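Local coordinates for protein transferrin (Manduca sexta, PDB 6WB6) that binds and transports ferric iron in an insect, taking up a single Fe(3+) ion per molecule together with a carbonate anion, at residues A[350-355]-A[381-386]; A[425-430]-A[631-636]. All coordinates share one frame; numbering follows the deposited sequence.

Interaction 1: A[350-355]-A[381-386]; sequences ELVVRL and ILDCVQ
V352 and D383 meet on one face of a two-stranded parallel pairing, their side chains slanting across each other so that V352 CG1 comes to 3.3 Å from D383 CB, a tight approach. That methyl stands anti to its own backbone N (chi1 172°), which carries it forward to D383 while it still rests near I381 O; the other methyl, CG2, faces I381 CB. On the same face R354 lays its CG near D383 CB, 4.0 Å away, but then bends off at CD. R354 NE and D383 OD2 stay 6.3 Å apart; the guanidinium is spent instead on a salt bridge to D403 and a bond to the carbonyl of N400. At the start of the pairing, I381 reaches back along the strand, and its CD1 rests against E350 CB at 4.1 Å. Strands 352-357 and 381-386 with helix 360-375 between them form a beta-alpha-beta crossover in the second transferrin-like repeat, and C384 ties its strand to that helix through the disulfide to C366. The reverse face is buried and apolar: L382 CD1 sits 4.0 Å from both V353 CG1 and L355 CB, bridging two successive residues on this side of the neighbouring strand. Between the faces, V353 and L355 use both their N-H and C=O toward the partner strand, gripping I381 and D383, then D383 and V385. The straightest of these bonds runs from D383 N to V353 O (2.7 Å, 170° at the hydrogen). At the first bond, I381 N to L351 O is long (3.3 Å) and bent, and a water shares the same N-H while donating to L351 O.

Interaction 2: A[425-430]-A[631-636]; sequences FHEVYG and IFNNAA
E427 pushes its carboxylate against N633, the first residue of a type I beta turn, N633 to A636, that leads into strand 638-641, the edge partner of strand 422-428 in an antiparallel sheet. This is the tight, buried part of the contact. Both oxygens are taken on their syn sides: N633 N gives its hydrogen to E427 OE2 at 2.8 Å, and N633 ND2 reaches E427 OE1 at 2.9 Å (163° at the hydrogen). The Y429 hydroxyl also donates to E427 OE1, by a very short bond of 2.5 Å from OH, so that OE1 takes two donors. The amide stands steeply to the carboxylate, their planes 78° apart, yet OE1 lies close to the amide plane. Extended beyond CG (chi2 -175°), the E427 chain carries its CD over A636 CB, 3.7 Å away, while OE2 lies at the edge of the F632 ring. An alanine here takes away the acceptor of both N-H groups of N633 and of the Y429 hydroxyl, and would probably leave the turn freer to shift against the strand. The contact is looser toward the solvent, where A635 is exposed. There Y429 turns the CD1 side of its ring to the turn, CD1 standing 4.2 Å from A635 CB. The turn itself is closed from within by A636 N to N633 O. Near the plane of the Y429 ring, at its edge, A635 O lies 3.5 Å from CD1.

Interaction 1 and interaction 2 lie side by side in the second transferrin-like repeat, their centres about 20 Å apart, and they meet at one point: L355 CD2 packs on I631 CG2 at 4.1 Å. Helix 360-375 provides a second connection. It is the crossover helix of interaction 1, where I381 touches F374, and it also receives I631 on K365, C366 and M369 and F632 on M369. C366, half of the disulfide to C384, therefore belongs to both surroundings. Neither contact takes part in metal binding: the iron is held by Y90 and Y204 in the first repeat, beside carbonate in a pocket that includes R120.

Interaction 1: A[350-355]-A[381-386]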
# COMPACT_ATOMS: atom_id res chain seq x y z
N GLU A 350 2.48 -14.73 -17.10
CA GLU A 350 2.50 -13.67 -16.10
C GLU A 350 1.80 -14.16 -14.82
O GLU A 350 0.71 -14.74 -14.86
CB GLU A 350 1.83 -12.41 -16.65
CG GLU A 350 2.42 -11.91 -18.00
CD GLU A 350 3.82 -11.29 -17.89
OE1 GLU A 350 4.45 -11.07 -18.94
OE2 GLU A 350 4.29 -11.01 -16.77
N LEU A 351 2.44 -13.95 -13.68
CA LEU A 351 1.89 -14.50 -12.45
C LEU A 351 0.65 -13.73 -12.04
O LEU A 351 0.60 -12.50 -12.15
CB LEU A 351 2.91 -14.48 -11.32
CG LEU A 351 2.40 -15.09 -10.01
CD1 LEU A 351 2.06 -16.58 -10.17
CD2 LEU A 351 3.38 -14.89 -8.90
N VAL A 352 -0.35 -14.44 -11.55
CA VAL A 352 -1.62 -13.85 -11.14
C VAL A 352 -1.91 -14.33 -9.73
O VAL A 352 -1.71 -15.50 -9.42
CB VAL A 352 -2.76 -14.24 -12.10
CG1 VAL A 352 -4.12 -13.78 -11.55
CG2 VAL A 352 -2.51 -13.67 -13.48
N VAL A 353 -2.34 -13.42 -8.88
CA VAL A 353 -2.82 -13.74 -7.55
C VAL A 353 -4.34 -13.55 -7.55
O VAL A 353 -4.84 -12.46 -7.90
CB VAL A 353 -2.11 -12.90 -6.49
CG1 VAL A 353 -2.37 -11.41 -6.68
CG2 VAL A 353 -2.52 -13.34 -5.09
N ARG A 354 -5.06 -14.61 -7.21
CA ARG A 354 -6.52 -14.63 -7.30
C ARG A 354 -7.06 -14.46 -5.89
O ARG A 354 -6.87 -15.33 -5.04
CB ARG A 354 -7.03 -15.93 -7.91
CG ARG A 354 -6.45 -16.26 -9.27
CD ARG A 354 -6.72 -17.69 -9.63
NE ARG A 354 -5.96 -18.59 -8.75
CZ ARG A 354 -6.09 -19.91 -8.71
NH1 ARG A 354 -6.97 -20.52 -9.50
NH2 ARG A 354 -5.36 -20.62 -7.86
N LEU A 355 -7.68 -13.31 -5.63
CA LEU A 355 -8.33 -13.06 -4.36
C LEU A 355 -9.77 -13.52 -4.45
O LEU A 355 -10.47 -13.17 -5.41
CB LEU A 355 -8.30 -11.58 -3.99
CG LEU A 355 -9.18 -11.22 -2.78
CD1 LEU A 355 -8.72 -11.90 -1.52
CD2 LEU A 355 -9.28 -9.70 -2.60
N ILE A 381 -0.26 -9.57 -10.92
CA ILE A 381 -1.57 -9.07 -11.32
C ILE A 381 -2.61 -9.64 -10.40
O ILE A 381 -2.60 -10.84 -10.08
CB ILE A 381 -1.85 -9.46 -12.78
CG1 ILE A 381 -0.88 -8.75 -13.71
CG2 ILE A 381 -3.29 -9.14 -13.18
CD1 ILE A 381 -0.60 -9.52 -14.99
N LEU A 382 -3.54 -8.80 -9.99
CA LEU A 382 -4.61 -9.23 -9.11
C LEU A 382 -5.79 -9.73 -9.95
O LEU A 382 -6.30 -9.01 -10.82
CB LEU A 382 -5.03 -8.09 -8.18
CG LEU A 382 -6.17 -8.34 -7.20
CD1 LEU A 382 -5.77 -9.31 -6.12
CD2 LEU A 382 -6.58 -7.02 -6.60
N ASP A 383 -6.20 -10.95 -9.70
CA ASP A 383 -7.44 -11.42 -10.29
C ASP A 383 -8.47 -11.58 -9.18
O ASP A 383 -8.13 -11.62 -7.99
CB ASP A 383 -7.23 -12.71 -11.05
CG ASP A 383 -8.42 -13.07 -11.91
OD1 ASP A 383 -9.39 -12.28 -11.95
OD2 ASP A 383 -8.37 -14.15 -12.54
N CYS A 384 -9.73 -11.59 -9.58
CA CYS A 384 -10.86 -11.56 -8.67
C CYS A 384 -11.77 -12.75 -8.97
O CYS A 384 -12.18 -12.94 -10.12
CB CYS A 384 -11.61 -10.23 -8.82
SG CYS A 384 -10.53 -8.79 -8.63
N VAL A 385 -12.07 -13.53 -7.94
CA VAL A 385 -12.88 -14.73 -8.08
C VAL A 385 -13.94 -14.73 -6.99
O VAL A 385 -13.65 -14.46 -5.82
CB VAL A 385 -12.02 -16.00 -7.99
CG1 VAL A 385 -12.90 -17.24 -7.86
CG2 VAL A 385 -11.13 -16.10 -9.22
N GLN A 386 -15.18 -15.04 -7.37
CA GLN A 386 -16.33 -14.80 -6.51
C GLN A 386 -17.02 -16.11 -6.14
O GLN A 386 -17.48 -16.85 -7.01
CB GLN A 386 -17.33 -13.87 -7.17
CG GLN A 386 -18.27 -13.23 -6.14
CD GLN A 386 -19.58 -12.83 -6.72
OE1 GLN A 386 -19.72 -12.72 -7.93
NE2 GLN A 386 -20.56 -12.62 -5.86
O HOH W 1 2.06 -10.46 -12.68

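Interaction 2: A[425-430]-A[631-636]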
# COMPACT_ATOMS: atom_id res chain seq x y z
N PHE A 425 -1.37 -12.47 5.67
CA PHE A 425 -1.30 -11.10 6.18
C PHE A 425 -2.66 -10.76 6.76
O PHE A 425 -3.67 -11.42 6.46
CB PHE A 425 -0.91 -10.11 5.09
CG PHE A 425 -1.88 -10.05 3.95
CD1 PHE A 425 -1.74 -10.88 2.85
CD2 PHE A 425 -2.96 -9.17 3.98
CE1 PHE A 425 -2.65 -10.84 1.81
CE2 PHE A 425 -3.86 -9.13 2.94
CZ PHE A 425 -3.70 -9.96 1.85
N HIS A 426 -2.66 -9.75 7.62
CA HIS A 426 -3.82 -9.36 8.40
C HIS A 426 -3.91 -7.84 8.43
O HIS A 426 -2.96 -7.13 8.07
CB HIS A 426 -3.73 -9.91 9.82
CG HIS A 426 -2.52 -9.43 10.54
ND1 HIS A 426 -1.38 -10.19 10.68
CD2 HIS A 426 -2.26 -8.24 11.14
CE1 HIS A 426 -0.48 -9.50 11.37
NE2 HIS A 426 -0.99 -8.32 11.65
N GLU A 427 -5.08 -7.35 8.86
CA GLU A 427 -5.33 -5.93 9.04
C GLU A 427 -4.67 -5.42 10.30
O GLU A 427 -4.56 -6.12 11.31
CB GLU A 427 -6.83 -5.64 9.09
CG GLU A 427 -7.48 -5.72 7.74
CD GLU A 427 -8.95 -5.32 7.72
OE1 GLU A 427 -9.58 -5.19 8.79
OE2 GLU A 427 -9.46 -5.18 6.61
N VAL A 428 -4.18 -4.19 10.23
CA VAL A 428 -3.75 -3.48 11.41
C VAL A 428 -4.57 -2.20 11.52
O VAL A 428 -5.11 -1.68 10.54
CB VAL A 428 -2.24 -3.17 11.41
CG1 VAL A 428 -1.46 -4.45 11.55
CG2 VAL A 428 -1.83 -2.40 10.17
N TYR A 429 -4.64 -1.68 12.74
CA TYR A 429 -5.58 -0.62 13.06
C TYR A 429 -4.90 0.47 13.88
O TYR A 429 -3.76 0.33 14.32
CB TYR A 429 -6.78 -1.18 13.80
CG TYR A 429 -7.40 -2.36 13.12
CD1 TYR A 429 -8.15 -2.20 11.97
CD2 TYR A 429 -7.24 -3.64 13.63
CE1 TYR A 429 -8.74 -3.28 11.34
CE2 TYR A 429 -7.83 -4.73 12.99
CZ TYR A 429 -8.57 -4.53 11.86
OH TYR A 429 -9.16 -5.58 11.20
N GLY A 430 -5.61 1.57 14.06
CA GLY A 430 -5.11 2.67 14.86
C GLY A 430 -3.99 3.45 14.22
O GLY A 430 -3.50 3.11 13.13
N ILE A 631 -14.07 -5.96 1.28
CA ILE A 631 -12.72 -6.55 1.21
C ILE A 631 -11.92 -6.21 2.45
O ILE A 631 -11.42 -7.10 3.14
CB ILE A 631 -11.95 -6.13 -0.05
CG1 ILE A 631 -12.69 -6.60 -1.29
CG2 ILE A 631 -10.55 -6.76 -0.02
CD1 ILE A 631 -12.04 -6.31 -2.59
N PHE A 632 -11.76 -4.92 2.73
CA PHE A 632 -11.08 -4.47 3.94
C PHE A 632 -12.08 -3.75 4.82
O PHE A 632 -13.04 -3.15 4.34
CB PHE A 632 -9.89 -3.53 3.61
CG PHE A 632 -8.92 -4.09 2.56
CD1 PHE A 632 -8.00 -5.06 2.89
CD2 PHE A 632 -8.98 -3.65 1.26
CE1 PHE A 632 -7.16 -5.60 1.95
CE2 PHE A 632 -8.12 -4.16 0.30
CZ PHE A 632 -7.20 -5.15 0.65
N ASN A 633 -11.85 -3.79 6.13
CA ASN A 633 -12.65 -2.96 7.00
C ASN A 633 -12.23 -1.51 6.85
O ASN A 633 -11.04 -1.21 6.73
CB ASN A 633 -12.52 -3.40 8.44
CG ASN A 633 -13.19 -4.72 8.68
OD1 ASN A 633 -14.39 -4.82 8.52
ND2 ASN A 633 -12.41 -5.75 9.01
N ASN A 634 -13.22 -0.62 6.84
CA ASN A 634 -12.93 0.82 6.77
C ASN A 634 -11.96 1.26 7.86
O ASN A 634 -11.23 2.23 7.67
CB ASN A 634 -14.22 1.64 6.87
CG ASN A 634 -15.09 1.56 5.61
OD1 ASN A 634 -15.13 0.53 4.91
ND2 ASN A 634 -15.82 2.64 5.34
N ALA A 635 -11.91 0.55 8.98
CA ALA A 635 -11.00 0.91 10.06
C ALA A 635 -9.56 0.50 9.80
O ALA A 635 -8.66 0.95 10.52
CB ALA A 635 -11.46 0.28 11.38
N ALA A 636 -9.32 -0.35 8.81
CA ALA A 636 -7.96 -0.81 8.56
C ALA A 636 -7.07 0.38 8.24
O ALA A 636 -7.43 1.26 7.46
CB ALA A 636 -7.92 -1.82 7.42